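Local coordinates for protein L-asparaginase 1 (Escherichia coli, PDB 6NXC) that catalyses the hydrolysis of L-asparagine to L-aspartate and ammonium as a homotetramer whose activity is switched on by asparagine bound at an allosteric site, at residues A256-S261 against T327-L332; H90-I95 against L222-I227; V235-G240 against N266-K271; Y331-E336 against E340-A345. The protein carries 1 engineered substitution. One frame throughout, in Å; residues are numbered along the deposited sequence.

Contact 1: residues A256-S261 against T327-L332. With ASN (asparagine), chain O.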
# COMPACT_ATOMS: atom_id res chain seq x y z
N ALA B 256 -0.23 -24.79 27.81
CA ALA B 256 -1.05 -24.06 26.83
C ALA B 256 -0.56 -24.44 25.44
O ALA B 256 0.56 -24.88 25.29
CB ALA B 256 -0.97 -22.58 27.10
N LEU B 257 -1.47 -24.42 24.53
CA LEU B 257 -1.19 -24.65 23.12
C LEU B 257 -1.78 -23.46 22.35
O LEU B 257 -2.98 -23.16 22.51
CB LEU B 257 -1.98 -25.93 22.95
CG LEU B 257 -1.32 -27.02 22.17
CD1 LEU B 257 -2.04 -28.31 22.48
CD2 LEU B 257 -1.47 -26.57 20.72
N ILE B 258 -1.04 -22.94 21.37
CA ILE B 258 -1.48 -21.93 20.38
C ILE B 258 -1.59 -22.67 19.07
O ILE B 258 -0.63 -23.38 18.72
CB ILE B 258 -0.48 -20.77 20.30
CG1 ILE B 258 -0.37 -20.03 21.62
CG2 ILE B 258 -0.87 -19.87 19.19
CD1 ILE B 258 0.68 -18.97 21.60
N LEU B 259 -2.79 -22.64 18.48
CA LEU B 259 -3.05 -23.21 17.16
C LEU B 259 -3.02 -22.05 16.16
O LEU B 259 -3.81 -21.11 16.28
CB LEU B 259 -4.44 -23.83 17.06
CG LEU B 259 -4.79 -24.87 18.10
CD1 LEU B 259 -6.19 -25.38 17.85
CD2 LEU B 259 -3.80 -26.00 18.16
N ARG B 260 -2.11 -22.12 15.23
CA ARG B 260 -2.12 -21.20 14.05
C ARG B 260 -2.99 -21.81 13.00
O ARG B 260 -2.47 -22.54 12.18
CB ARG B 260 -0.71 -20.93 13.58
CG ARG B 260 0.24 -20.33 14.59
CD ARG B 260 1.64 -19.97 14.11
NE ARG B 260 1.61 -19.10 12.98
CZ ARG B 260 1.85 -19.43 11.70
NH1 ARG B 260 2.25 -20.66 11.36
NH2 ARG B 260 1.72 -18.49 10.77
N SER B 261 -4.27 -21.53 13.02
CA SER B 261 -5.23 -22.20 12.11
C SER B 261 -5.40 -21.42 10.82
O SER B 261 -4.93 -20.27 10.69
CB SER B 261 -6.61 -22.26 12.76
OG SER B 261 -6.50 -23.00 13.92
N THR B 327 2.79 -14.00 24.81
CA THR B 327 3.21 -13.24 25.98
C THR B 327 2.01 -13.17 26.93
O THR B 327 2.22 -13.17 28.09
CB THR B 327 3.87 -11.93 25.58
OG1 THR B 327 2.88 -11.23 24.84
CG2 THR B 327 5.09 -12.18 24.76
N LYS B 328 0.76 -13.07 26.44
CA LYS B 328 -0.44 -12.97 27.26
C LYS B 328 -0.57 -14.28 28.08
O LYS B 328 -0.93 -14.22 29.27
CB LYS B 328 -1.68 -12.80 26.40
CG LYS B 328 -2.91 -12.29 27.14
CD LYS B 328 -4.04 -12.00 26.18
CE LYS B 328 -5.26 -11.51 26.87
NZ LYS B 328 -6.33 -11.21 25.89
N LEU B 329 -0.28 -15.44 27.46
CA LEU B 329 -0.38 -16.76 28.19
C LEU B 329 0.70 -16.79 29.26
O LEU B 329 0.40 -17.18 30.35
CB LEU B 329 -0.20 -17.90 27.21
CG LEU B 329 -1.44 -18.13 26.38
CD1 LEU B 329 -1.09 -19.00 25.20
CD2 LEU B 329 -2.50 -18.78 27.26
N HIS B 330 1.93 -16.39 28.94
CA HIS B 330 3.06 -16.29 29.92
C HIS B 330 2.60 -15.45 31.07
O HIS B 330 2.76 -15.87 32.28
CB HIS B 330 4.35 -15.72 29.36
CG HIS B 330 5.15 -16.78 28.65
ND1 HIS B 330 6.09 -17.54 29.32
CD2 HIS B 330 5.25 -17.12 27.37
CE1 HIS B 330 6.63 -18.36 28.46
NE2 HIS B 330 6.17 -18.11 27.26
N TYR B 331 1.95 -14.31 30.77
CA TYR B 331 1.50 -13.41 31.83
C TYR B 331 0.41 -14.06 32.70
O TYR B 331 0.57 -14.15 33.92
CB TYR B 331 1.02 -12.08 31.20
CG TYR B 331 0.16 -11.26 32.10
CD1 TYR B 331 0.68 -10.61 33.18
CD2 TYR B 331 -1.18 -11.12 31.86
CE1 TYR B 331 -0.10 -9.82 34.02
CE2 TYR B 331 -1.98 -10.38 32.68
CZ TYR B 331 -1.45 -9.75 33.79
OH TYR B 331 -2.30 -9.04 34.56
N LEU B 332 -0.63 -14.59 32.09
CA LEU B 332 -1.77 -15.10 32.86
C LEU B 332 -1.38 -16.39 33.60
O LEU B 332 -1.81 -16.49 34.78
CB LEU B 332 -2.94 -15.36 31.88
CG LEU B 332 -3.63 -14.12 31.36
CD1 LEU B 332 -4.54 -14.53 30.23
CD2 LEU B 332 -4.40 -13.35 32.44
N ASN O . -0.74 -14.41 12.50
CA ASN O . 0.65 -14.39 11.87
C ASN O . 1.43 -15.61 12.38
O ASN O . 0.67 -16.62 12.71
CB ASN O . 1.37 -13.07 12.18
CG ASN O . 1.71 -12.89 13.66
OD1 ASN O . 1.03 -13.43 14.51
ND2 ASN O . 2.80 -12.24 13.97
OXT ASN O . 2.75 -15.59 12.47
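Leu329 of helix 322-333 lays its CD1 methyl alongside Ile258 of strand 256-261, 3.8 Å from Ile258 CG1 and a little further from the Ile258 CD1 methyl. The two side chains slide past each other in opposite directions, so their flanks overlap. The fork of Leu329 also reaches Ala256, two residues back on the same face of the strand: CD1 and CD2 of Leu329 both stand 4.1 Å from Ala256 CB. All three residues are buried, and Val286 and Met346 add further apolar cover to Leu329.

The polar work lies further along the strand, where Arg260 turns a guanidinium edge to a bound asparagine. Arg260 NE donates to the ligand's carboxylate O at 2.7 Å (152°), and Arg260 NH2 to the same oxygen at 2.9 Å along a more bent path. A kink at chi3 (55°) brings both donors round, while NH1 is held by Thr236 OG1. A methionine here has no N-H to offer and would probably leave the carboxylate oxygen without these two bonds. This is a helix packed on a parallel alpha/beta sheet, with the allosteric asparagine site at the C-terminal end of the strand.

Contact 2: residues H90-I95 against L222-I227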
# COMPACT_ATOMS: atom_id res chain seq x y z
N HIS B 90 13.79 -9.23 33.17
CA HIS B 90 15.02 -8.44 33.51
C HIS B 90 14.74 -7.01 33.05
O HIS B 90 15.03 -6.03 33.81
CB HIS B 90 16.25 -9.01 32.74
CG HIS B 90 17.59 -8.43 33.02
ND1 HIS B 90 17.89 -7.63 34.14
CD2 HIS B 90 18.79 -8.64 32.40
CE1 HIS B 90 19.17 -7.28 34.12
NE2 HIS B 90 19.75 -7.92 33.09
N ILE B 91 14.20 -6.85 31.81
CA ILE B 91 13.91 -5.52 31.26
C ILE B 91 12.80 -4.85 32.10
O ILE B 91 12.99 -3.67 32.49
CB ILE B 91 13.53 -5.60 29.78
CG1 ILE B 91 14.65 -6.15 28.91
CG2 ILE B 91 12.99 -4.26 29.31
CD1 ILE B 91 14.22 -6.58 27.52
N ALA B 92 11.74 -5.56 32.50
CA ALA B 92 10.64 -4.99 33.31
C ALA B 92 11.17 -4.46 34.64
O ALA B 92 10.83 -3.36 35.10
CB ALA B 92 9.56 -5.96 33.53
N GLU B 93 12.06 -5.25 35.24
CA GLU B 93 12.70 -4.86 36.53
C GLU B 93 13.56 -3.62 36.38
O GLU B 93 13.60 -2.79 37.32
CB GLU B 93 13.48 -6.01 37.15
CG GLU B 93 12.57 -7.20 37.46
CD GLU B 93 13.27 -8.50 37.91
OE1 GLU B 93 12.54 -9.33 38.55
OE2 GLU B 93 14.51 -8.71 37.62
N ASP B 94 14.24 -3.52 35.28
CA ASP B 94 15.13 -2.35 35.07
C ASP B 94 14.22 -1.11 34.91
O ASP B 94 14.60 -0.06 35.39
CB ASP B 94 15.97 -2.57 33.82
CG ASP B 94 17.08 -1.60 33.49
OD1 ASP B 94 17.46 -0.94 34.36
OD2 ASP B 94 17.53 -1.55 32.27
N ILE B 95 13.10 -1.21 34.17
CA ILE B 95 12.14 -0.06 34.03
C ILE B 95 11.64 0.35 35.43
O ILE B 95 11.69 1.55 35.79
CB ILE B 95 10.98 -0.40 33.08
CG1 ILE B 95 11.49 -0.55 31.65
CG2 ILE B 95 9.79 0.58 33.19
CD1 ILE B 95 10.53 -1.33 30.78
N LEU B 222 3.52 2.26 39.47
CA LEU B 222 3.76 1.15 38.52
C LEU B 222 3.79 -0.12 39.32
O LEU B 222 4.51 -0.18 40.36
CB LEU B 222 5.09 1.40 37.80
CG LEU B 222 5.53 0.32 36.81
CD1 LEU B 222 4.62 0.33 35.62
CD2 LEU B 222 6.98 0.56 36.41
N ILE B 223 3.18 -1.19 38.81
CA ILE B 223 3.22 -2.55 39.39
C ILE B 223 3.77 -3.50 38.34
O ILE B 223 3.28 -3.46 37.22
CB ILE B 223 1.86 -2.96 39.95
CG1 ILE B 223 1.54 -2.11 41.19
CG2 ILE B 223 1.87 -4.45 40.26
CD1 ILE B 223 0.07 -2.16 41.63
N VAL B 224 4.83 -4.23 38.67
CA VAL B 224 5.36 -5.20 37.68
C VAL B 224 4.84 -6.62 37.97
O VAL B 224 5.06 -7.13 39.07
CB VAL B 224 6.87 -5.17 37.57
CG1 VAL B 224 7.23 -6.26 36.55
CG2 VAL B 224 7.37 -3.78 37.16
N HIS B 225 4.01 -7.20 37.09
CA HIS B 225 3.50 -8.57 37.27
C HIS B 225 4.60 -9.48 36.79
O HIS B 225 5.25 -9.22 35.76
CB HIS B 225 2.26 -8.85 36.44
CG HIS B 225 1.07 -8.13 36.96
ND1 HIS B 225 0.36 -8.55 38.05
CD2 HIS B 225 0.45 -7.02 36.50
CE1 HIS B 225 -0.61 -7.67 38.31
NE2 HIS B 225 -0.59 -6.74 37.35
N PRO B 226 4.92 -10.55 37.56
CA PRO B 226 5.96 -11.47 37.10
C PRO B 226 5.56 -12.17 35.80
O PRO B 226 4.46 -12.48 35.59
CB PRO B 226 6.06 -12.48 38.29
CG PRO B 226 4.61 -12.50 38.80
CD PRO B 226 4.20 -11.01 38.74
N ILE B 227 6.55 -12.48 34.97
CA ILE B 227 6.35 -13.39 33.82
C ILE B 227 7.45 -14.41 34.00
O ILE B 227 8.69 -14.05 34.14
CB ILE B 227 6.35 -12.84 32.38
CG1 ILE B 227 5.06 -12.21 31.88
CG2 ILE B 227 6.61 -13.99 31.39
CD1 ILE B 227 5.11 -11.81 30.39
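Ala92 and Val224 bring the two backbones closest, CA to CA 6.9 Å, with helix 85-98 and the chain 222-227 running in roughly opposite directions. From that pairing the contact extends one turn further up the helix to Ile95 and two residues back to Leu222. Val224 points its side chain toward the helix: its CG1 lies anti to the backbone N (chi1 178°) and comes within 3.8 Å of Ala92 CB, methyl against methyl. The other branch, Val224 CG2, rests 4.0 Å from the Ala92 carbonyl O, so the valine sits with one methyl on the alanine side chain and one beside its peptide. The second pair is looser: Ile95 CG2 and Leu222 CD2 approach to 4.3 Å.

Helix 85-98 belongs to the N-terminal alpha/beta domain with its large mixed sheet, and strand 223-224 forms a small antiparallel pair with strand 125-126, which lays 222-227 against that domain on its way to strand 232-236, an edge of the C-terminal parallel sheet. Leu125 of the partner strand touches Ile95, Leu222 and Val224 alike and joins the two pairs into one apolar patch, to which Leu121 and Met124 of helix 114-124 add contacts with Ala92. Polar links lie at both ends of the segment: Leu222 O is hydrogen-bonded to Lys96 NZ, and Ile227 N to Gln89 OE1. The Asp94 carboxylate is hydrogen-bonded to Tyr27, Tyr74 and His72.

Contact 3: residues V235-G240 against N266-K271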
# COMPACT_ATOMS: atom_id res chain seq x y z
N VAL B 235 1.50 -24.72 17.53
CA VAL B 235 1.14 -25.65 16.44
C VAL B 235 0.64 -24.92 15.20
O VAL B 235 -0.21 -24.13 15.32
CB VAL B 235 0.04 -26.55 16.96
CG1 VAL B 235 -0.34 -27.57 15.92
CG2 VAL B 235 0.43 -27.21 18.26
N THR B 236 1.30 -25.11 14.09
CA THR B 236 0.90 -24.62 12.80
C THR B 236 -0.01 -25.68 12.23
O THR B 236 0.42 -26.83 12.08
CB THR B 236 2.09 -24.32 11.93
OG1 THR B 236 2.77 -23.25 12.62
CG2 THR B 236 1.59 -23.86 10.55
N ILE B 237 -1.18 -25.29 11.80
CA ILE B 237 -2.07 -26.23 11.09
C ILE B 237 -1.74 -26.21 9.62
O ILE B 237 -1.52 -25.12 9.03
CB ILE B 237 -3.53 -25.82 11.28
CG1 ILE B 237 -3.93 -25.68 12.75
CG2 ILE B 237 -4.42 -26.75 10.50
CD1 ILE B 237 -3.75 -26.93 13.57
N TYR B 238 -1.57 -27.37 9.02
CA TYR B 238 -1.21 -27.46 7.61
C TYR B 238 -1.72 -28.80 7.08
O TYR B 238 -1.95 -29.70 7.89
CB TYR B 238 0.29 -27.34 7.39
CG TYR B 238 1.10 -28.30 8.20
CD1 TYR B 238 1.50 -27.93 9.46
CD2 TYR B 238 1.46 -29.56 7.72
CE1 TYR B 238 2.13 -28.81 10.32
CE2 TYR B 238 2.21 -30.41 8.52
CZ TYR B 238 2.45 -30.06 9.84
OH TYR B 238 3.15 -30.88 10.71
N PRO B 239 -1.81 -28.97 5.76
CA PRO B 239 -2.44 -30.20 5.25
C PRO B 239 -1.49 -31.37 5.56
O PRO B 239 -0.28 -31.28 5.33
CB PRO B 239 -2.66 -29.93 3.76
CG PRO B 239 -2.85 -28.38 3.74
CD PRO B 239 -1.76 -27.95 4.71
N GLY B 240 -2.11 -32.42 6.10
CA GLY B 240 -1.36 -33.61 6.49
C GLY B 240 -0.94 -33.60 7.96
O GLY B 240 -0.50 -34.65 8.42
N ASN B 266 -10.06 -21.99 11.16
CA ASN B 266 -10.56 -23.33 10.82
C ASN B 266 -9.43 -24.35 10.85
O ASN B 266 -8.30 -24.03 10.58
CB ASN B 266 -11.23 -23.35 9.47
CG ASN B 266 -12.41 -22.41 9.38
OD1 ASN B 266 -13.35 -22.51 10.15
ND2 ASN B 266 -12.35 -21.48 8.44
N ALA B 267 -9.78 -25.60 11.13
CA ALA B 267 -8.81 -26.67 11.30
C ALA B 267 -9.46 -27.96 10.82
O ALA B 267 -10.66 -27.92 10.55
CB ALA B 267 -8.30 -26.68 12.72
N PRO B 268 -8.71 -29.02 10.48
CA PRO B 268 -9.32 -30.28 10.00
C PRO B 268 -10.36 -30.83 10.99
O PRO B 268 -10.25 -30.59 12.20
CB PRO B 268 -8.15 -31.28 9.83
CG PRO B 268 -6.93 -30.43 9.82
CD PRO B 268 -7.24 -29.16 10.61
N GLN B 269 -11.48 -31.39 10.49
CA GLN B 269 -12.65 -31.80 11.33
C GLN B 269 -12.49 -33.23 11.86
O GLN B 269 -13.44 -33.67 12.58
CB GLN B 269 -13.97 -31.66 10.56
CG GLN B 269 -14.56 -30.25 10.56
CD GLN B 269 -15.23 -29.85 11.85
OE1 GLN B 269 -14.82 -28.90 12.52
NE2 GLN B 269 -16.29 -30.56 12.19
N ASN B 270 -11.37 -33.90 11.53
CA ASN B 270 -10.90 -35.26 11.96
C ASN B 270 -11.22 -35.56 13.44
O ASN B 270 -10.84 -34.78 14.33
CB ASN B 270 -9.38 -35.42 11.71
CG ASN B 270 -8.77 -36.64 12.39
OD1 ASN B 270 -7.66 -36.59 12.96
ND2 ASN B 270 -9.47 -37.76 12.32
N LYS B 271 -11.83 -36.71 13.72
CA LYS B 271 -12.20 -37.11 15.11
C LYS B 271 -10.97 -37.28 16.00
O LYS B 271 -11.10 -36.85 17.16
CB LYS B 271 -13.09 -38.35 15.12
CG LYS B 271 -14.51 -38.06 14.69
CD LYS B 271 -15.42 -39.25 14.75
CE LYS B 271 -16.50 -39.20 13.69
NZ LYS B 271 -17.26 -40.47 13.67
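Ile237 meets Pro268 through a single branch: Ile237 CG2 comes to 3.7 Å from Pro268 CD, the ring carbon bonded to the proline nitrogen. That methyl lies anti to the backbone N (chi1 -55° for the CG1 branch), which carries it out to the loop, and the two side chains cross obliquely. Ala267 is touched more lightly by the same methyl, with Ile237 CG2 at 4.5 Å from both Ala267 CA and Ala267 CB. One gamma methyl is thus set against the Ala267-Pro268 junction.

Each partner has its own second shell: on the strand side, the carbonyl O of Ile237 is hydrogen-bonded to Gln292 NE2, a residue of the allosteric asparagine pocket, its backbone pairs with Arg260 of the adjoining strand and its side chain also rests on Tyr262, while on the loop side Ala267 leans on Leu309 of helix 308-311. Further out lies another subunit: Asn266 ND2 is hydrogen-bonded to Asp112 OD2 of the second subunit, Gln269 N to Asp82 OD1 of that subunit, and Asn266 also packs on its Ser81. Asp112 and Ser81 bind the substrate asparagine, so the loop reaches a neighbour's active site, as in the intimate dimers of this family.

Between the segments themselves the chemistry is wholly apolar and rests on one methyl, which sets no direction; such packing could probably tolerate small shifts of the loop, and the polar bonds to the second subunit are more directional and probably do more to set where the loop lies.

Contact 4: residues Y331-E336 against E340-A345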
# COMPACT_ATOMS: atom_id res chain seq x y z
N TYR B 331 1.95 -14.31 30.77
CA TYR B 331 1.50 -13.41 31.83
C TYR B 331 0.41 -14.06 32.70
O TYR B 331 0.57 -14.15 33.92
CB TYR B 331 1.02 -12.08 31.20
CG TYR B 331 0.16 -11.26 32.10
CD1 TYR B 331 0.68 -10.61 33.18
CD2 TYR B 331 -1.18 -11.12 31.86
CE1 TYR B 331 -0.10 -9.82 34.02
CE2 TYR B 331 -1.98 -10.38 32.68
CZ TYR B 331 -1.45 -9.75 33.79
OH TYR B 331 -2.30 -9.04 34.56
N LEU B 332 -0.63 -14.59 32.09
CA LEU B 332 -1.77 -15.10 32.86
C LEU B 332 -1.38 -16.39 33.60
O LEU B 332 -1.81 -16.49 34.78
CB LEU B 332 -2.94 -15.36 31.88
CG LEU B 332 -3.63 -14.12 31.36
CD1 LEU B 332 -4.54 -14.53 30.23
CD2 LEU B 332 -4.40 -13.35 32.44
N LEU B 333 -0.58 -17.31 33.02
CA LEU B 333 -0.20 -18.56 33.74
C LEU B 333 0.69 -18.19 34.93
O LEU B 333 0.80 -19.00 35.81
CB LEU B 333 0.58 -19.49 32.83
CG LEU B 333 -0.19 -20.07 31.65
CD1 LEU B 333 0.66 -20.78 30.63
CD2 LEU B 333 -1.18 -21.04 32.20
N SER B 334 1.40 -17.08 34.86
CA SER B 334 2.35 -16.68 35.95
C SER B 334 1.56 -15.97 37.06
O SER B 334 2.22 -15.62 38.07
CB SER B 334 3.44 -15.74 35.40
OG SER B 334 4.19 -16.39 34.37
N GLN B 335 0.27 -15.68 36.87
CA GLN B 335 -0.53 -14.88 37.88
C GLN B 335 -1.29 -15.88 38.76
O GLN B 335 -1.25 -17.10 38.57
CB GLN B 335 -1.49 -13.84 37.29
CG GLN B 335 -0.92 -12.68 36.43
CD GLN B 335 0.47 -12.23 36.84
OE1 GLN B 335 0.56 -11.56 37.87
NE2 GLN B 335 1.57 -12.56 36.06
N GLU B 336 -1.93 -15.37 39.81
CA GLU B 336 -2.71 -16.21 40.75
C GLU B 336 -4.11 -16.44 40.19
O GLU B 336 -5.06 -15.89 40.72
CB GLU B 336 -2.73 -15.53 42.13
CG GLU B 336 -1.41 -15.68 42.86
CD GLU B 336 -0.92 -17.08 43.20
OE1 GLU B 336 0.25 -17.20 43.60
OE2 GLU B 336 -1.69 -18.05 43.07
N GLU B 340 -10.13 -21.67 34.47
CA GLU B 340 -11.36 -21.07 33.89
C GLU B 340 -11.15 -19.58 33.72
O GLU B 340 -11.53 -19.05 32.62
CB GLU B 340 -12.60 -21.32 34.77
CG GLU B 340 -13.80 -20.48 34.39
CD GLU B 340 -14.96 -20.58 35.36
OE1 GLU B 340 -15.11 -21.66 35.96
OE2 GLU B 340 -15.68 -19.55 35.56
N THR B 341 -10.47 -18.93 34.68
CA THR B 341 -10.26 -17.47 34.63
C THR B 341 -9.25 -17.14 33.53
O THR B 341 -9.43 -16.11 32.89
CB THR B 341 -9.77 -16.88 35.95
OG1 THR B 341 -10.74 -17.17 36.96
CG2 THR B 341 -9.57 -15.39 35.85
N ILE B 342 -8.20 -17.95 33.39
CA ILE B 342 -7.24 -17.74 32.25
C ILE B 342 -7.96 -17.84 30.89
O ILE B 342 -7.70 -16.98 29.98
CB ILE B 342 -6.04 -18.69 32.38
CG1 ILE B 342 -5.29 -18.31 33.66
CG2 ILE B 342 -5.18 -18.55 31.17
CD1 ILE B 342 -4.24 -19.30 34.05
N ARG B 343 -8.84 -18.83 30.74
CA ARG B 343 -9.52 -19.06 29.46
C ARG B 343 -10.35 -17.83 29.18
O ARG B 343 -10.45 -17.43 28.00
CB ARG B 343 -10.36 -20.36 29.44
CG ARG B 343 -9.52 -21.64 29.39
CD ARG B 343 -10.35 -22.93 29.59
NE ARG B 343 -9.47 -24.08 29.37
CZ ARG B 343 -9.51 -25.23 30.04
NH1 ARG B 343 -10.46 -25.46 30.93
NH2 ARG B 343 -8.68 -26.22 29.74
N LYS B 344 -11.06 -17.33 30.19
CA LYS B 344 -11.96 -16.18 29.94
C LYS B 344 -11.11 -14.95 29.57
O LYS B 344 -11.52 -14.16 28.72
CB LYS B 344 -12.81 -15.92 31.20
CG LYS B 344 -13.37 -14.52 31.34
CD LYS B 344 -14.59 -14.43 32.27
CE LYS B 344 -15.65 -13.46 31.77
NZ LYS B 344 -16.65 -13.18 32.81
N ALA B 345 -10.01 -14.74 30.27
CA ALA B 345 -9.17 -13.53 30.14
C ALA B 345 -8.49 -13.57 28.76
O ALA B 345 -8.26 -12.45 28.18
CB ALA B 345 -8.08 -13.48 31.20
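Ile342 of helix 339-346 packs against Leu332 and Leu333 of helix 322-333, and its two branches divide the work. Beyond CB, the CG2 methyl settles 4.0 Å from Leu332 CB. The other branch, CG1, lies anti to the carbonyl carbon (chi1 -64°) and runs past the Leu332 backbone, 4.1 Å from Leu332 O. At the tip, Ile342 CD1 comes to 3.8 Å from Leu332 O and 4.0 Å from Leu333 CD2, the isoleucine and Leu333 crossing at about a right angle. An alanine here lacks both branches and would probably open a gap beside Leu332 and leave the Leu333 CD2 methyl without this neighbour.

One turn on, Ala345 CB fits against both Leu332 methyls, 3.8 Å from Leu332 CD1. Gln335 folds back: its NE2 donates to Tyr331 O (2.8 Å, 159°), which lies in the Gln335 amide plane although NE2 is tilted 26° from the carbonyl plane, while Gln335 CG lies over one face of the Tyr331 ring near the rim.

The two helices are successive, joined by a short turn from which Leu337 touches Leu332 and Ile342. Arg343 ties helix 339-346 to Ser281 O at helix 271-282 and Ile285 O just before strand 286-291.

In the fold
Contacts 1 and 4 use overlapping parts of helix 322-333 and share Tyr331 and Leu332, their centres 11 Å apart: contact 1 seats the helix on the parallel sheet, contact 4 adds helix 339-346. The 222-227 chain of contact 2 meets this helix and the residues after it: Ile227 packs on His330, and Gln335 NE2 lies 2.9 Å from Pro226 O, a probable hydrogen bond. Contact 3 shares the sheet with contact 1, Arg260 N standing 2.8 Å from Val235 O. The Ile237 side chain is about 4 Å from that of Gln292 in the allosteric pocket and about 10 Å from a bound asparagine. Contacts 2 and 3 lie far apart, about 37 Å between centres.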